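Local coordinates for Nitrate/nitrite sensor protein NarX (Escherichia coli K12, PDB 3EZI) that senses nitrate and nitrite through its periplasmic domain, the piece described here, and as a membrane histidine kinase signals nitrate to NarL and both nitrate and nitrite to NarP, at residues Met14-Leu19 and Gln88-Leu93; Ile70-Arg75 and Glu80-Asp85. One frame throughout, in Å; residues are numbered along the deposited sequence.

Interaction 1. Residues Met14-Leu19 and Gln88-Leu93; sequences MQSYRL and QFVAGL. With IPA (isopropyl alcohol), chain E.
Two aromatic rings, Tyr17 and Phe89, meet aliphatic atoms of the opposite segment obliquely. Tyr17 is approached at its CE1 side by Val90 CG2, and Phe89 by Ser16 CB, which lies 4.0 Å from Phe89 CD2. The contact belongs to the periplasmic sensor's antiparallel four-helix bundle, formed by helices 3-22, 30-40, 55-75 and 82-99: the first and last run at 174° to each other here, with local axes 10.3 Å apart, and pair Ser16 with Val90 as nearest CA neighbours. Val90 contributes the largest share of the buried surface, followed by Ser16. Its CG2, placed beside the backbone N, lies 3.9 Å from Tyr17 CE1, and the Tyr17 and Val90 side chains cross at about a right angle. The CB of Ser16 is directed at helix 82-99. In one of two modelled conformers, its hydroxyl is bonded to the Arg13 carbonyl oxygen in its own helix and makes a less certain van der Waals contact with Val90 CG2. With CG anti to its backbone N (chi1 179°), Phe89 carries its ring into the bundle, where Met36 of helix 30-40 and Leu61, Tyr64 and Leu69 of helix 55-75 also pack on it. Gln88 OE1 instead accepts a hydrogen bond of 2.9 Å from O2 of an isopropyl alcohol, probably from the crystallisation liquor. The phenolic OH of Tyr17, an exposed residue, lies 3.8 Å from Val90 CG1.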
# COMPACT_ATOMS: atom_id res chain seq x y z
N MET A 14 -6.19 -3.63 -2.62
CA MET A 14 -7.63 -3.54 -2.34
C MET A 14 -7.98 -2.38 -1.39
O MET A 14 -8.95 -1.63 -1.65
CB MET A 14 -8.13 -4.90 -1.77
CG MET A 14 -9.58 -4.92 -1.26
SD MET A 14 -9.93 -4.13 0.35
CE MET A 14 -9.36 -5.33 1.60
N GLN A 15 -7.20 -2.22 -0.32
CA GLN A 15 -7.45 -1.16 0.65
C GLN A 15 -7.28 0.24 0.08
O GLN A 15 -7.97 1.16 0.49
CB GLN A 15 -6.55 -1.34 1.88
CG GLN A 15 -6.96 -2.56 2.73
CD GLN A 15 -6.01 -2.76 3.90
OE1 GLN A 15 -5.86 -1.87 4.74
NE2 GLN A 15 -5.35 -3.92 3.94
N SER A 16 -6.36 0.41 -0.86
CA SER A 16 -6.20 1.75 -1.46
C SER A 16 -7.41 2.08 -2.35
O SER A 16 -7.88 3.22 -2.36
CB SER A 16 -4.89 1.85 -2.25
OG SER A 16 -4.98 1.22 -3.51
N TYR A 17 -7.94 1.10 -3.09
CA TYR A 17 -9.11 1.36 -3.93
C TYR A 17 -10.29 1.67 -3.02
O TYR A 17 -11.13 2.50 -3.37
CB TYR A 17 -9.51 0.15 -4.80
CG TYR A 17 -8.55 -0.25 -5.92
CD1 TYR A 17 -7.80 0.68 -6.59
CD2 TYR A 17 -8.48 -1.59 -6.33
CE1 TYR A 17 -6.96 0.31 -7.69
CE2 TYR A 17 -7.65 -1.98 -7.42
CZ TYR A 17 -6.90 -1.02 -8.09
OH TYR A 17 -6.13 -1.38 -9.18
N ARG A 18 -10.39 0.94 -1.89
CA ARG A 18 -11.48 1.13 -0.91
C ARG A 18 -11.49 2.56 -0.31
O ARG A 18 -12.54 3.18 -0.16
CB ARG A 18 -11.34 0.12 0.24
CG ARG A 18 -12.32 -1.00 0.25
CD ARG A 18 -12.72 -1.39 1.68
NE ARG A 18 -11.57 -1.45 2.57
CZ ARG A 18 -11.44 -2.35 3.53
NH1 ARG A 18 -12.39 -3.25 3.70
NH2 ARG A 18 -10.34 -2.39 4.28
N LEU A 19 -10.30 3.05 0.06
CA LEU A 19 -10.17 4.41 0.59
C LEU A 19 -10.46 5.44 -0.48
O LEU A 19 -11.07 6.47 -0.20
CB LEU A 19 -8.74 4.64 1.17
CG LEU A 19 -8.62 4.29 2.65
CD1 LEU A 19 -7.14 4.30 3.09
CD2 LEU A 19 -9.42 5.32 3.46
N GLN A 88 -0.47 5.13 -8.83
CA GLN A 88 0.97 5.03 -8.71
C GLN A 88 1.32 4.08 -7.54
O GLN A 88 2.24 3.26 -7.65
CB GLN A 88 1.61 6.40 -8.46
CG GLN A 88 3.16 6.31 -8.34
CD GLN A 88 3.88 7.65 -8.11
OE1 GLN A 88 5.08 7.66 -7.79
NE2 GLN A 88 3.18 8.77 -8.29
N PHE A 89 0.59 4.18 -6.43
CA PHE A 89 0.87 3.29 -5.29
C PHE A 89 0.65 1.81 -5.70
O PHE A 89 1.45 0.92 -5.37
CB PHE A 89 -0.05 3.64 -4.11
CG PHE A 89 0.15 2.77 -2.89
CD1 PHE A 89 1.32 2.84 -2.15
CD2 PHE A 89 -0.90 1.95 -2.45
CE1 PHE A 89 1.45 2.11 -0.95
CE2 PHE A 89 -0.77 1.21 -1.26
CZ PHE A 89 0.39 1.30 -0.52
N VAL A 90 -0.43 1.56 -6.40
CA VAL A 90 -0.74 0.19 -6.85
C VAL A 90 0.36 -0.29 -7.84
O VAL A 90 0.80 -1.45 -7.76
CB VAL A 90 -2.17 0.15 -7.50
CG1 VAL A 90 -2.42 -1.17 -8.24
CG2 VAL A 90 -3.24 0.31 -6.40
N ALA A 91 0.82 0.59 -8.73
CA ALA A 91 1.88 0.22 -9.68
C ALA A 91 3.15 -0.16 -8.92
O ALA A 91 3.89 -1.08 -9.32
CB ALA A 91 2.18 1.39 -10.68
N GLY A 92 3.42 0.58 -7.83
CA GLY A 92 4.58 0.31 -6.98
C GLY A 92 4.47 -1.07 -6.30
O GLY A 92 5.47 -1.76 -6.13
N LEU A 93 3.27 -1.44 -5.89
CA LEU A 93 3.00 -2.75 -5.25
C LEU A 93 3.20 -3.84 -6.30
O LEU A 93 3.72 -4.92 -5.99
CB LEU A 93 1.55 -2.79 -4.74
CG LEU A 93 1.23 -1.98 -3.49
CD1 LEU A 93 -0.28 -2.01 -3.22
CD2 LEU A 93 2.05 -2.56 -2.32
C1 IPA E . 7.63 6.15 -5.08
C2 IPA E . 6.38 5.38 -5.39
C3 IPA E . 6.85 4.17 -4.62
O2 IPA E . 6.17 5.15 -6.81

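Interaction 2. Residues Ile70-Arg75 and Glu80-Asp85; sequences IPALMR and ETVSAD
A helical hairpin with a short loop joins the end of helix 55-75 to the start of helix 82-99, and across it Leu73 and Ala72 pack on Val82. The methyl CG2 of Val82 does most of the touching: it lies 3.5 Å from Leu73 CD2 and 4.0 Å from Ala72 CB, meeting both side chains. Val82 has CG2 anti to its backbone N while CG1 sits between N and the carbonyl carbon (chi1 71°), which leaves CG1 the more distant methyl, 4.2 Å from Leu73 CD2. Leu73 leaves its helix alongside the gap, yet its branched end swings back, and the two side chains cross at about a right angle. This apolar patch lies at the end of the bundle where these two consecutive helices are connected, with Ala72 CA and Val82 CA 6.4 Å apart. Leu20 of helix 3-22 also touches Val82, and Val23 and Leu25 in the loop after that helix pack on Leu73. Asp85, modelled in two conformers, approaches the same alanine methyl loosely and with less certainty. At the last turn of helix 55-75, the Pro71 carbonyl oxygen takes two donors from opposite faces of its plane, Arg75 N and Arg75 NH1. The guanidinium lies edge-on to that oxygen, with NH1 3.3 Å from Pro71 O and well above the carbonyl plane, at an N-H...O angle of 158°.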
# COMPACT_ATOMS: atom_id res chain seq x y z
N ILE A 70 -1.50 9.11 1.90
CA ILE A 70 -2.47 9.43 2.93
C ILE A 70 -2.72 10.96 3.02
O ILE A 70 -3.90 11.40 3.14
CB ILE A 70 -2.05 8.78 4.26
CG1 ILE A 70 -2.17 7.25 4.14
CG2 ILE A 70 -2.90 9.34 5.39
CD1 ILE A 70 -3.65 6.72 4.04
N PRO A 71 -1.67 11.80 2.99
CA PRO A 71 -1.90 13.26 3.06
C PRO A 71 -2.84 13.75 1.94
O PRO A 71 -3.77 14.54 2.18
CB PRO A 71 -0.50 13.85 2.94
CG PRO A 71 0.36 12.83 3.67
CD PRO A 71 -0.23 11.48 3.23
N ALA A 72 -2.62 13.26 0.73
CA ALA A 72 -3.47 13.62 -0.40
C ALA A 72 -4.91 13.09 -0.23
O ALA A 72 -5.88 13.80 -0.57
CB ALA A 72 -2.84 13.10 -1.70
N LEU A 73 -5.07 11.87 0.28
CA LEU A 73 -6.42 11.31 0.46
C LEU A 73 -7.20 12.09 1.55
O LEU A 73 -8.43 12.26 1.45
CB LEU A 73 -6.32 9.82 0.81
CG LEU A 73 -5.96 8.89 -0.36
CD1 LEU A 73 -5.60 7.49 0.19
CD2 LEU A 73 -7.17 8.77 -1.35
N MET A 74 -6.48 12.57 2.56
CA MET A 74 -7.13 13.35 3.65
C MET A 74 -7.58 14.73 3.18
O MET A 74 -8.59 15.28 3.66
CB MET A 74 -6.17 13.47 4.85
CG MET A 74 -6.10 12.24 5.71
SD MET A 74 -4.81 12.33 6.97
CE MET A 74 -5.47 13.71 8.02
N ARG A 75 -6.82 15.30 2.25
CA ARG A 75 -7.13 16.60 1.69
C ARG A 75 -8.21 16.56 0.59
O ARG A 75 -8.99 17.51 0.47
CB ARG A 75 -5.85 17.24 1.10
CG ARG A 75 -4.82 17.84 2.09
CD ARG A 75 -3.47 18.17 1.41
NE ARG A 75 -2.51 18.82 2.30
CZ ARG A 75 -1.87 18.23 3.32
NH1 ARG A 75 -2.09 16.96 3.60
NH2 ARG A 75 -1.01 18.92 4.05
N GLU A 80 -10.82 13.39 -8.51
CA GLU A 80 -10.12 14.01 -9.63
C GLU A 80 -8.60 13.85 -9.71
O GLU A 80 -8.10 13.29 -10.67
CB GLU A 80 -10.48 15.50 -9.66
CG GLU A 80 -10.15 16.23 -10.96
CD GLU A 80 -10.20 17.73 -10.78
OE1 GLU A 80 -11.22 18.23 -10.25
OE2 GLU A 80 -9.21 18.40 -11.15
N THR A 81 -7.84 14.34 -8.73
CA THR A 81 -6.39 14.19 -8.86
C THR A 81 -5.79 13.09 -7.98
O THR A 81 -4.73 12.50 -8.31
CB THR A 81 -5.66 15.54 -8.54
OG1 THR A 81 -5.97 15.93 -7.20
CG2 THR A 81 -6.11 16.65 -9.52
N VAL A 82 -6.43 12.78 -6.87
CA VAL A 82 -5.86 11.74 -6.01
C VAL A 82 -5.99 10.34 -6.64
O VAL A 82 -5.36 9.40 -6.20
CB VAL A 82 -6.48 11.80 -4.56
CG1 VAL A 82 -7.94 11.34 -4.55
CG2 VAL A 82 -5.62 11.01 -3.61
N SER A 83 -6.81 10.22 -7.68
CA SER A 83 -6.98 8.91 -8.34
C SER A 83 -5.64 8.47 -8.92
O SER A 83 -5.26 7.29 -8.84
CB SER A 83 -8.00 8.99 -9.48
OG SER A 83 -8.33 7.68 -9.94
N ALA A 84 -4.92 9.41 -9.51
CA ALA A 84 -3.62 9.07 -10.11
C ALA A 84 -2.58 8.67 -9.03
O ALA A 84 -1.68 7.84 -9.28
CB ALA A 84 -3.10 10.22 -10.97
N ASP A 85 -2.71 9.25 -7.83
CA ASP A 85 -1.78 8.91 -6.76
C ASP A 85 -2.03 7.46 -6.28
O ASP A 85 -1.09 6.76 -5.91
CB ASP A 85 -1.94 9.89 -5.59
CG ASP A 85 -1.56 11.33 -5.98
OD1 ASP A 85 -0.37 11.57 -6.29
OD2 ASP A 85 -2.45 12.20 -5.99

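From the N terminus, helix 3-22 supplies the first half of interaction 1 at residues 14-19. The chain then runs through helices 30-40 and 43-52 and along helix 55-75, whose final turn opens interaction 2. Four residues later residues 80-85 close that short loop, and the chain continues, within helix 82-99, to residues 88-93, which close the long loop of interaction 1 across 68 intervening residues. Interaction 2 thus falls wholly within the longer closure, and the two do not cross. Helix 82-99 is common to both: its start is tied to the preceding helix, its middle to the first, with the two contact centres about 11 Å apart.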